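Putative immunoglobulin-blocking virulence protein (Mycoplasma mycoides subsp. capri, PDB 7ADK) probably binds host immunoglobulins and blocks antibody function, acting as a surface virulence factor of this mycoplasma. Local coordinates at residues K165-H170 with S349-F354; L502-S507 with I549-L554; I528-Y533 with N582-Q587; M575-R580 with E634-T639. All blocks are in the same frame, centred on the assembly; numbering follows the deposited sequence.

Contacts 2 and 3 are the most central and are lined by apolar side chains. Contact 2 joins strand 502-506 of a mixed sheet to the chain entering a parallel sheet. Contact 3 sets two loops against each other beside it, and Phe551 meets Phe585 where they touch. Contact 1 is partly exposed: a tyrosine pair lies inside and a salt bridge at the surface. It joins contact 3 through the salt bridge of Arg352 with Asp532. Contact 4 is mostly buried but polar, with an arginine held on a helix end. The same helix, 567-579, also packs on Leu554 of contact 2 and Phe586 of contact 3.

Contact 1. Residues K165-H170 with S349-F354; sequences KPYQNH and SEYRVF
The rings of Tyr167 and Tyr351 run nearly parallel, with planes 21° apart. They are slid so far along each other that they barely overlap, and their centroids are 5.3 Å apart. The rings touch through CE2 of Tyr167 and CE2 of Tyr351, 3.4 Å apart. The hydroxyl end of Tyr351 runs on past this point, its OH 3.5 Å from CD2 of Tyr167. On its other side comes Lys165, whose CE is 3.6 Å from the same Tyr351 OH. The end of Tyr351 is thus held between an aromatic ring and an aliphatic chain. The first torsion of Tyr351 turns its ring trans to the carbonyl carbon (chi1 -80°), and its CB faces the loop. Lys165 is fully extended and reaches past the Tyr351 hydroxyl to Glu350. Its NZ makes a salt bridge of 2.8 Å with Glu350 OE2, arriving from above the carboxylate plane and 37° out of it. This charged pair lies at the exposed margin, while both tyrosines are buried. The hydroxyl of Tyr167 bonds to Asp347, one turn before Tyr351 on helix 339-351. Further along the loop, Asn169 OD1 bonds to Arg343 and Gln168 O to Arg346. The arrangement is a loop docked along helix 339-351 and its end, with aromatic packing inside and a salt bridge at the exposed side.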
# COMPACT_ATOMS: atom_id res chain seq x y z
N LYS A 165 -43.65 -2.91 -0.27
CA LYS A 165 -44.07 -2.84 1.14
C LYS A 165 -43.33 -1.70 1.84
O LYS A 165 -42.11 -1.64 1.72
CB LYS A 165 -43.72 -4.21 1.77
CG LYS A 165 -43.83 -4.30 3.29
CD LYS A 165 -43.61 -5.76 3.72
CE LYS A 165 -43.51 -5.90 5.24
NZ LYS A 165 -43.41 -7.32 5.64
N PRO A 166 -43.98 -0.78 2.56
CA PRO A 166 -43.30 0.27 3.30
C PRO A 166 -42.56 -0.30 4.52
O PRO A 166 -43.16 -0.87 5.43
CB PRO A 166 -44.39 1.27 3.69
CG PRO A 166 -45.65 0.41 3.76
CD PRO A 166 -45.42 -0.66 2.69
N TYR A 167 -41.24 -0.12 4.56
CA TYR A 167 -40.42 -0.53 5.70
C TYR A 167 -40.73 0.33 6.95
O TYR A 167 -41.04 1.51 6.82
CB TYR A 167 -38.95 -0.42 5.28
CG TYR A 167 -37.95 -1.00 6.26
CD1 TYR A 167 -37.43 -0.23 7.32
CD2 TYR A 167 -37.51 -2.32 6.09
CE1 TYR A 167 -36.50 -0.78 8.21
CE2 TYR A 167 -36.57 -2.88 6.97
CZ TYR A 167 -36.06 -2.11 8.03
OH TYR A 167 -35.14 -2.64 8.88
N GLN A 168 -40.60 -0.23 8.16
CA GLN A 168 -40.56 0.56 9.40
C GLN A 168 -39.49 0.08 10.39
O GLN A 168 -39.32 -1.11 10.62
CB GLN A 168 -41.97 0.70 9.99
CG GLN A 168 -41.95 1.34 11.38
CD GLN A 168 -43.24 2.00 11.80
OE1 GLN A 168 -44.05 2.43 11.01
NE2 GLN A 168 -43.43 2.19 13.07
N ASN A 169 -38.76 1.04 10.95
CA ASN A 169 -37.61 0.84 11.81
C ASN A 169 -38.01 0.64 13.29
O ASN A 169 -37.66 -0.38 13.87
CB ASN A 169 -36.65 2.03 11.59
CG ASN A 169 -35.20 1.63 11.80
OD1 ASN A 169 -34.83 1.07 12.81
ND2 ASN A 169 -34.34 1.84 10.84
N HIS A 170 -38.77 1.56 13.90
CA HIS A 170 -39.28 1.36 15.26
C HIS A 170 -40.53 0.48 15.24
O HIS A 170 -41.67 0.93 15.11
CB HIS A 170 -39.49 2.67 16.02
CG HIS A 170 -38.22 3.31 16.53
ND1 HIS A 170 -36.94 2.74 16.54
CD2 HIS A 170 -38.16 4.51 17.16
CE1 HIS A 170 -36.14 3.63 17.14
NE2 HIS A 170 -36.85 4.70 17.52
N SER A 349 -36.58 -12.80 10.21
CA SER A 349 -37.74 -13.71 10.23
C SER A 349 -38.74 -13.49 9.10
O SER A 349 -39.54 -14.40 8.85
CB SER A 349 -38.43 -13.66 11.58
OG SER A 349 -38.96 -12.39 11.84
N GLU A 350 -38.73 -12.35 8.41
CA GLU A 350 -39.69 -12.05 7.34
C GLU A 350 -39.16 -11.32 6.11
O GLU A 350 -39.79 -11.45 5.06
CB GLU A 350 -40.92 -11.34 7.94
CG GLU A 350 -40.87 -9.81 7.87
CD GLU A 350 -42.00 -9.12 8.64
OE1 GLU A 350 -42.47 -9.64 9.68
OE2 GLU A 350 -42.43 -8.03 8.19
N TYR A 351 -38.06 -10.57 6.16
CA TYR A 351 -37.49 -9.97 4.94
C TYR A 351 -36.57 -10.94 4.22
O TYR A 351 -36.63 -11.03 3.00
CB TYR A 351 -36.77 -8.64 5.19
CG TYR A 351 -37.70 -7.46 5.31
CD1 TYR A 351 -38.53 -7.09 4.23
CD2 TYR A 351 -37.72 -6.69 6.48
CE1 TYR A 351 -39.40 -6.00 4.35
CE2 TYR A 351 -38.60 -5.61 6.61
CZ TYR A 351 -39.46 -5.28 5.55
OH TYR A 351 -40.34 -4.27 5.70
N ARG A 352 -35.76 -11.72 4.94
CA ARG A 352 -34.86 -12.69 4.32
C ARG A 352 -35.63 -13.82 3.63
O ARG A 352 -36.56 -14.38 4.19
CB ARG A 352 -33.88 -13.25 5.35
CG ARG A 352 -33.05 -12.12 5.94
CD ARG A 352 -31.96 -12.61 6.87
NE ARG A 352 -30.79 -13.10 6.15
CZ ARG A 352 -29.54 -12.89 6.48
NH1 ARG A 352 -29.17 -12.45 7.65
NH2 ARG A 352 -28.61 -13.10 5.61
N VAL A 353 -35.20 -14.20 2.43
CA VAL A 353 -35.44 -15.56 1.93
C VAL A 353 -34.39 -16.47 2.57
O VAL A 353 -33.29 -16.01 2.88
CB VAL A 353 -35.47 -15.58 0.39
CG1 VAL A 353 -34.13 -15.39 -0.27
CG2 VAL A 353 -36.07 -16.88 -0.12
N PHE A 354 -34.74 -17.72 2.86
CA PHE A 354 -34.01 -18.54 3.84
C PHE A 354 -34.01 -17.89 5.25
O PHE A 354 -32.99 -17.70 5.89
CB PHE A 354 -32.63 -18.97 3.33
CG PHE A 354 -32.63 -19.51 1.92
CD1 PHE A 354 -33.48 -20.58 1.56
CD2 PHE A 354 -31.76 -18.97 0.96
CE1 PHE A 354 -33.45 -21.11 0.27
CE2 PHE A 354 -31.73 -19.50 -0.34
CZ PHE A 354 -32.56 -20.58 -0.68

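Contact 2. Residues L502-S507 with I549-L554; sequences LSLYTS and ITFNTL
Leu504 O accepts a hydrogen bond from Ile549 N at 3.1 Å, with an N-H...O angle of 162°. It continues the antiparallel pairing of strand 502-506 with strand 547-548, and is the one backbone bond between the two segments. Beyond Ile549 the chains part, and side chains fill the wedge between them. Ile549 and Thr506 meet at about a right angle. The methyl CG2 of Thr506 touches Ile549 CG1 at 3.4 Å and also lies against CD1. Thr506 chi1 of 76° places this methyl trans to its own carbonyl carbon, and OG1 turns to Ser510 and the backbone N of Gly508. Leu504 fills the other part of the wedge. Its CD1 comes across Phe551 and lies 3.9 Å from CE2 of that ring, about as far as from CZ. One face of the Phe551 ring is covered by its own neighbour in the segment: Ile549 CG2 lies over the ring centre, 3.4 Å above the plane. Tyr517 also meets Phe551, edge to face. All five touching residues are buried. Strand 502-506 lies between strands 473-481 and 547-548 in the mixed sheet. Past Phe551 the chain enters strand 553-555, which runs parallel to strand 516-517 in a second sheet, and Leu554 there packs on helix 567-579.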
# COMPACT_ATOMS: atom_id res chain seq x y z
N LEU A 502 -31.18 -8.47 -1.79
CA LEU A 502 -29.92 -8.25 -2.47
C LEU A 502 -28.83 -8.24 -1.41
O LEU A 502 -28.90 -7.46 -0.47
CB LEU A 502 -30.01 -6.93 -3.24
CG LEU A 502 -28.72 -6.50 -3.95
CD1 LEU A 502 -28.39 -7.40 -5.12
CD2 LEU A 502 -28.93 -5.10 -4.48
N SER A 503 -27.80 -9.06 -1.56
CA SER A 503 -26.64 -9.05 -0.68
C SER A 503 -25.41 -8.53 -1.41
O SER A 503 -24.95 -9.14 -2.37
CB SER A 503 -26.40 -10.44 -0.14
OG SER A 503 -27.01 -10.62 1.09
N LEU A 504 -24.90 -7.39 -0.94
CA LEU A 504 -23.69 -6.76 -1.45
C LEU A 504 -22.57 -7.07 -0.46
O LEU A 504 -22.53 -6.48 0.62
CB LEU A 504 -23.93 -5.26 -1.69
CG LEU A 504 -25.11 -4.91 -2.60
CD1 LEU A 504 -25.13 -3.43 -2.90
CD2 LEU A 504 -25.08 -5.64 -3.93
N TYR A 505 -21.71 -8.02 -0.80
CA TYR A 505 -20.72 -8.64 0.08
C TYR A 505 -19.30 -8.47 -0.46
O TYR A 505 -19.10 -8.40 -1.67
CB TYR A 505 -21.02 -10.15 0.24
CG TYR A 505 -22.24 -10.61 1.01
CD1 TYR A 505 -22.53 -10.10 2.29
CD2 TYR A 505 -23.00 -11.69 0.52
CE1 TYR A 505 -23.56 -10.65 3.07
CE2 TYR A 505 -24.01 -12.27 1.31
CZ TYR A 505 -24.29 -11.75 2.58
OH TYR A 505 -25.24 -12.35 3.34
N THR A 506 -18.30 -8.51 0.40
CA THR A 506 -16.89 -8.70 0.01
C THR A 506 -16.20 -9.60 1.02
O THR A 506 -16.66 -9.71 2.16
CB THR A 506 -16.04 -7.41 -0.08
OG1 THR A 506 -15.69 -6.89 1.17
CG2 THR A 506 -16.73 -6.25 -0.75
N SER A 507 -15.07 -10.19 0.65
CA SER A 507 -14.15 -10.86 1.58
C SER A 507 -12.89 -10.03 1.84
O SER A 507 -11.81 -10.59 2.02
CB SER A 507 -13.86 -12.29 1.12
OG SER A 507 -15.05 -13.03 0.90
N ILE A 549 -21.06 -4.68 2.64
CA ILE A 549 -20.33 -3.42 2.39
C ILE A 549 -20.99 -2.26 3.12
O ILE A 549 -22.22 -2.14 3.16
CB ILE A 549 -20.17 -3.15 0.88
CG1 ILE A 549 -19.36 -4.22 0.15
CG2 ILE A 549 -19.50 -1.81 0.60
CD1 ILE A 549 -19.79 -4.39 -1.30
N THR A 550 -20.20 -1.35 3.68
CA THR A 550 -20.65 -0.02 4.11
C THR A 550 -20.44 0.96 2.96
O THR A 550 -19.33 1.11 2.45
CB THR A 550 -19.88 0.47 5.34
OG1 THR A 550 -20.19 -0.33 6.44
CG2 THR A 550 -20.25 1.89 5.75
N PHE A 551 -21.51 1.66 2.58
CA PHE A 551 -21.46 2.67 1.54
C PHE A 551 -21.72 4.05 2.11
O PHE A 551 -22.80 4.34 2.61
CB PHE A 551 -22.52 2.34 0.48
CG PHE A 551 -22.32 1.02 -0.23
CD1 PHE A 551 -21.48 0.96 -1.34
CD2 PHE A 551 -23.01 -0.12 0.19
CE1 PHE A 551 -21.34 -0.24 -2.05
CE2 PHE A 551 -22.87 -1.32 -0.51
CZ PHE A 551 -22.04 -1.38 -1.64
N ASN A 552 -20.75 4.95 1.98
CA ASN A 552 -20.94 6.38 2.24
C ASN A 552 -20.98 7.23 0.96
O ASN A 552 -21.08 8.45 1.05
CB ASN A 552 -19.90 6.84 3.28
CG ASN A 552 -20.50 7.76 4.33
OD1 ASN A 552 -21.02 8.82 4.05
ND2 ASN A 552 -20.47 7.38 5.58
N THR A 553 -20.93 6.62 -0.23
CA THR A 553 -20.92 7.29 -1.54
C THR A 553 -22.15 6.94 -2.36
O THR A 553 -22.52 5.78 -2.45
CB THR A 553 -19.67 6.94 -2.37
OG1 THR A 553 -18.52 7.37 -1.71
CG2 THR A 553 -19.60 7.58 -3.74
N LEU A 554 -22.73 7.95 -3.03
CA LEU A 554 -23.64 7.78 -4.15
C LEU A 554 -22.91 8.12 -5.45
O LEU A 554 -22.39 9.22 -5.59
CB LEU A 554 -24.86 8.70 -3.96
CG LEU A 554 -25.65 8.51 -2.66
CD1 LEU A 554 -26.88 9.41 -2.69
CD2 LEU A 554 -26.10 7.07 -2.50

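Contact 3. Residues I528-Y533 with N582-Q587; sequences INTIDY and NEPFFQ
Ile528 lays its CG2 methyl over one face of the Phe585 ring, a CH-pi contact between two loops. One loop leads from strand 516-517 to strand 547-548. The other follows helix 567-579, and together they form a buried apolar cluster beside strand 502-506. The methyl is 3.8 Å from the Phe585 centroid and 22° off the ring normal. It sits toward the rim, with Ile528 CG2 3.6 Å from Phe585 CD2. The ring is brought under the methyl because Phe585 CG stands opposite its backbone N (chi1 -176°). The other branch of Ile528 goes to Phe586, which it meets at about a right angle. Here Ile528 CD1 comes 3.7 Å from CZ of Phe586. The two phenylalanines also touch each other. Phe585 CD1 lies over a face of Phe586, and Phe586 CE1 lies in plane at the edge of Phe585. One branch of Ile528 thus covers a face of Phe585 while the other touches Phe586 near CZ. Leu504 and Leu522 also pack on Phe585. Thr530 crosses Pro584 more toward the surface, with its OG1 3.4 Å from Pro584 CB and its CG2 beside it. Tyr167 also packs on this proline. Asp532 takes salt bridges from Arg352 and Arg362. Within the loop Asn529 ND2 donates to Asp532 OD2 at 3.2 Å, arriving from above the carboxylate plane.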
# COMPACT_ATOMS: atom_id res chain seq x y z
N ILE A 528 -32.19 -4.62 0.85
CA ILE A 528 -30.75 -4.85 0.68
C ILE A 528 -30.20 -5.29 2.04
O ILE A 528 -30.48 -4.66 3.05
CB ILE A 528 -29.99 -3.61 0.14
CG1 ILE A 528 -30.64 -2.94 -1.08
CG2 ILE A 528 -28.56 -4.01 -0.25
CD1 ILE A 528 -31.66 -1.87 -0.75
N ASN A 529 -29.45 -6.39 2.08
CA ASN A 529 -28.98 -6.98 3.31
C ASN A 529 -27.95 -6.09 4.01
O ASN A 529 -26.89 -5.76 3.48
CB ASN A 529 -28.41 -8.38 3.04
CG ASN A 529 -28.09 -9.15 4.31
OD1 ASN A 529 -28.55 -8.84 5.39
ND2 ASN A 529 -27.28 -10.16 4.20
N THR A 530 -28.32 -5.71 5.23
CA THR A 530 -27.67 -4.73 6.11
C THR A 530 -27.28 -5.34 7.47
O THR A 530 -26.48 -4.79 8.22
CB THR A 530 -28.66 -3.58 6.29
OG1 THR A 530 -28.04 -2.49 6.93
CG2 THR A 530 -29.91 -3.98 7.07
N ILE A 531 -27.84 -6.51 7.75
CA ILE A 531 -27.40 -7.48 8.76
C ILE A 531 -26.17 -8.20 8.17
O ILE A 531 -25.70 -7.81 7.11
CB ILE A 531 -28.62 -8.37 9.11
CG1 ILE A 531 -29.74 -7.49 9.71
CG2 ILE A 531 -28.32 -9.51 10.08
CD1 ILE A 531 -31.11 -8.15 9.81
N ASP A 532 -25.60 -9.22 8.79
CA ASP A 532 -24.39 -9.89 8.28
C ASP A 532 -23.19 -8.93 8.20
O ASP A 532 -22.35 -8.99 7.30
CB ASP A 532 -24.67 -10.69 7.00
CG ASP A 532 -25.73 -11.79 7.07
OD1 ASP A 532 -26.37 -12.01 8.13
OD2 ASP A 532 -25.98 -12.42 6.02
N TYR A 533 -23.11 -8.00 9.15
CA TYR A 533 -22.04 -7.04 9.36
C TYR A 533 -21.00 -7.60 10.33
O TYR A 533 -21.26 -7.74 11.53
CB TYR A 533 -22.66 -5.75 9.88
CG TYR A 533 -21.68 -4.69 10.33
CD1 TYR A 533 -21.10 -3.82 9.39
CD2 TYR A 533 -21.39 -4.54 11.70
CE1 TYR A 533 -20.29 -2.76 9.83
CE2 TYR A 533 -20.59 -3.48 12.13
CZ TYR A 533 -20.05 -2.57 11.20
OH TYR A 533 -19.31 -1.53 11.62
N ASN A 582 -35.71 5.69 6.07
CA ASN A 582 -35.93 4.98 7.33
C ASN A 582 -35.38 3.54 7.32
O ASN A 582 -35.26 2.93 8.37
CB ASN A 582 -37.41 5.08 7.73
CG ASN A 582 -38.33 4.21 6.92
OD1 ASN A 582 -38.25 4.14 5.71
ND2 ASN A 582 -39.21 3.52 7.58
N GLU A 583 -34.99 3.00 6.16
CA GLU A 583 -34.34 1.69 6.02
C GLU A 583 -32.84 1.76 6.34
O GLU A 583 -32.18 2.71 5.94
CB GLU A 583 -34.45 1.17 4.58
CG GLU A 583 -35.86 1.12 3.99
CD GLU A 583 -35.86 0.66 2.52
OE1 GLU A 583 -34.99 -0.15 2.14
OE2 GLU A 583 -36.74 1.08 1.75
N PRO A 584 -32.23 0.73 6.96
CA PRO A 584 -30.83 0.77 7.38
C PRO A 584 -29.78 0.94 6.27
O PRO A 584 -28.75 1.56 6.49
CB PRO A 584 -30.58 -0.54 8.10
CG PRO A 584 -31.95 -1.00 8.56
CD PRO A 584 -32.88 -0.46 7.48
N PHE A 585 -30.00 0.41 5.07
CA PHE A 585 -29.02 0.48 3.98
C PHE A 585 -28.83 1.91 3.47
O PHE A 585 -27.72 2.35 3.18
CB PHE A 585 -29.41 -0.45 2.82
CG PHE A 585 -28.38 -0.50 1.71
CD1 PHE A 585 -28.47 0.36 0.60
CD2 PHE A 585 -27.28 -1.37 1.81
CE1 PHE A 585 -27.49 0.34 -0.39
CE2 PHE A 585 -26.30 -1.39 0.82
CZ PHE A 585 -26.40 -0.54 -0.28
N PHE A 586 -29.91 2.68 3.38
CA PHE A 586 -29.89 4.07 2.91
C PHE A 586 -29.37 5.07 3.95
O PHE A 586 -29.28 6.26 3.66
CB PHE A 586 -31.26 4.43 2.33
CG PHE A 586 -31.60 3.58 1.13
CD1 PHE A 586 -30.82 3.63 -0.03
CD2 PHE A 586 -32.63 2.64 1.21
CE1 PHE A 586 -31.08 2.78 -1.11
CE2 PHE A 586 -32.88 1.77 0.15
CZ PHE A 586 -32.11 1.84 -1.02
N GLN A 587 -28.98 4.61 5.13
CA GLN A 587 -28.43 5.44 6.20
C GLN A 587 -26.90 5.55 6.18
O GLN A 587 -26.33 6.31 6.95
CB GLN A 587 -28.93 4.93 7.55
CG GLN A 587 -30.44 5.19 7.67
CD GLN A 587 -31.13 4.33 8.71
OE1 GLN A 587 -30.54 3.73 9.58
NE2 GLN A 587 -32.43 4.27 8.66

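Contact 4. Residues M575-R580 with E634-T639; sequences MVYYAR and EPRKIT
Arg636 reaches the last turn of helix 567-579 and grips the backbone carbonyl of Tyr577 with two nitrogens. The helix lies against strand 553-555 of a parallel sheet, whose five strands follow chain order as in a solenoid. This is consistent with a leucine-rich-repeat-like fold. Segment 634-639 leads into strand 640-643 of the same sheet. The tight part of the contact is centred on the guanidinium. Arg636 NH1 bonds to Tyr577 O at 2.8 Å and NE to the same oxygen at 3.2 Å, so the carbonyl lies at the edge of the guanidinium, near its plane. The NH1 bond is the straighter of the two. NH1 also bonds to Leu600 O. The guanidinium lies flat on the Tyr578 ring, with centres 4.6 Å apart and planes at 21°. Bonds at its edge and a ring on its face fix its rotation. A bend at chi2 (-44°) folds the arginine chain, and its CG rests 3.8 Å from CG of Tyr577. The Tyr577 hydroxyl bonds elsewhere, to Pro606 O. Packing is looser beyond it, where Ile638 CG2 stays 4.1 Å from Tyr577 OH. The solvent side, at the other end of segment 634-639, is the exposed Pro635 and the side chain of the partly exposed Glu634. A bond from the buried Tyr578 closes the tight part at this border: its OH donates to Glu634 O at 2.7 Å, in the carbonyl plane and on a lone pair.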
# COMPACT_ATOMS: atom_id res chain seq x y z
N MET A 575 -34.27 9.37 -3.13
CA MET A 575 -34.50 7.97 -2.76
C MET A 575 -33.77 7.60 -1.48
O MET A 575 -34.36 7.12 -0.51
CB MET A 575 -34.07 7.02 -3.89
CG MET A 575 -34.74 5.67 -3.70
SD MET A 575 -34.12 4.31 -4.70
CE MET A 575 -32.68 3.88 -3.74
N VAL A 576 -32.49 7.91 -1.43
CA VAL A 576 -31.62 7.65 -0.29
C VAL A 576 -31.87 8.65 0.84
O VAL A 576 -32.07 8.27 1.99
CB VAL A 576 -30.17 7.72 -0.75
CG1 VAL A 576 -29.23 7.37 0.38
CG2 VAL A 576 -29.94 6.76 -1.91
N TYR A 577 -31.89 9.94 0.52
CA TYR A 577 -31.93 10.99 1.51
C TYR A 577 -33.29 11.16 2.19
O TYR A 577 -33.29 11.71 3.29
CB TYR A 577 -31.38 12.29 0.89
CG TYR A 577 -29.90 12.29 0.49
CD1 TYR A 577 -29.00 11.33 0.97
CD2 TYR A 577 -29.40 13.30 -0.37
CE1 TYR A 577 -27.65 11.35 0.62
CE2 TYR A 577 -28.04 13.32 -0.73
CZ TYR A 577 -27.15 12.35 -0.23
OH TYR A 577 -25.83 12.36 -0.56
N TYR A 578 -34.41 10.70 1.64
CA TYR A 578 -35.75 10.84 2.26
C TYR A 578 -36.78 9.75 1.93
O TYR A 578 -37.47 9.31 2.84
CB TYR A 578 -36.37 12.20 1.94
CG TYR A 578 -35.61 13.40 2.45
CD1 TYR A 578 -35.64 13.73 3.82
CD2 TYR A 578 -34.83 14.17 1.57
CE1 TYR A 578 -34.89 14.82 4.30
CE2 TYR A 578 -34.07 15.25 2.05
CZ TYR A 578 -34.11 15.58 3.41
OH TYR A 578 -33.36 16.62 3.85
N ALA A 579 -36.93 9.32 0.68
CA ALA A 579 -38.04 8.43 0.30
C ALA A 579 -37.90 6.99 0.82
O ALA A 579 -38.90 6.32 1.08
CB ALA A 579 -38.22 8.46 -1.22
N ARG A 580 -36.67 6.49 1.00
CA ARG A 580 -36.35 5.19 1.62
C ARG A 580 -35.42 5.34 2.83
O ARG A 580 -34.86 4.37 3.32
CB ARG A 580 -35.81 4.21 0.57
CG ARG A 580 -36.87 3.79 -0.46
CD ARG A 580 -36.31 2.94 -1.60
NE ARG A 580 -36.07 1.55 -1.18
CZ ARG A 580 -35.50 0.60 -1.90
NH1 ARG A 580 -35.38 -0.58 -1.40
NH2 ARG A 580 -35.07 0.76 -3.11
N GLU A 634 -34.29 18.22 8.78
CA GLU A 634 -32.98 18.76 8.41
C GLU A 634 -32.72 18.65 6.89
O GLU A 634 -33.03 17.60 6.32
CB GLU A 634 -31.88 18.03 9.20
CG GLU A 634 -30.45 18.28 8.71
CD GLU A 634 -29.35 17.59 9.51
OE1 GLU A 634 -29.34 17.67 10.76
OE2 GLU A 634 -28.43 17.00 8.90
N PRO A 635 -32.10 19.65 6.23
CA PRO A 635 -31.51 19.53 4.89
C PRO A 635 -30.15 18.82 4.92
O PRO A 635 -29.28 19.13 5.74
CB PRO A 635 -31.37 20.97 4.40
CG PRO A 635 -31.12 21.76 5.68
CD PRO A 635 -31.95 21.02 6.72
N ARG A 636 -29.90 17.89 4.00
CA ARG A 636 -28.62 17.15 3.92
C ARG A 636 -27.44 18.05 3.58
O ARG A 636 -27.59 19.00 2.83
CB ARG A 636 -28.73 15.99 2.91
CG ARG A 636 -29.93 15.05 3.08
CD ARG A 636 -30.17 14.67 4.52
NE ARG A 636 -31.22 13.65 4.69
CZ ARG A 636 -31.52 13.06 5.83
NH1 ARG A 636 -32.44 12.17 5.87
NH2 ARG A 636 -30.95 13.35 6.95
N LYS A 637 -26.24 17.73 4.06
CA LYS A 637 -24.97 18.38 3.68
C LYS A 637 -23.94 17.33 3.30
O LYS A 637 -23.77 16.35 4.01
CB LYS A 637 -24.44 19.26 4.83
CG LYS A 637 -25.32 20.44 5.27
CD LYS A 637 -25.47 21.49 4.17
CE LYS A 637 -26.31 22.70 4.59
NZ LYS A 637 -25.55 23.70 5.37
N ILE A 638 -23.26 17.50 2.17
CA ILE A 638 -22.27 16.52 1.70
C ILE A 638 -20.89 16.89 2.24
O ILE A 638 -20.60 18.06 2.47
CB ILE A 638 -22.33 16.31 0.17
CG1 ILE A 638 -21.81 17.51 -0.63
CG2 ILE A 638 -23.75 15.91 -0.24
CD1 ILE A 638 -21.74 17.27 -2.13
N THR A 639 -20.06 15.88 2.49
CA THR A 639 -18.69 16.03 2.98
C THR A 639 -17.67 15.96 1.86
O THR A 639 -16.55 16.43 2.01
CB THR A 639 -18.34 15.01 4.07
OG1 THR A 639 -18.33 13.69 3.59
CG2 THR A 639 -19.26 15.03 5.28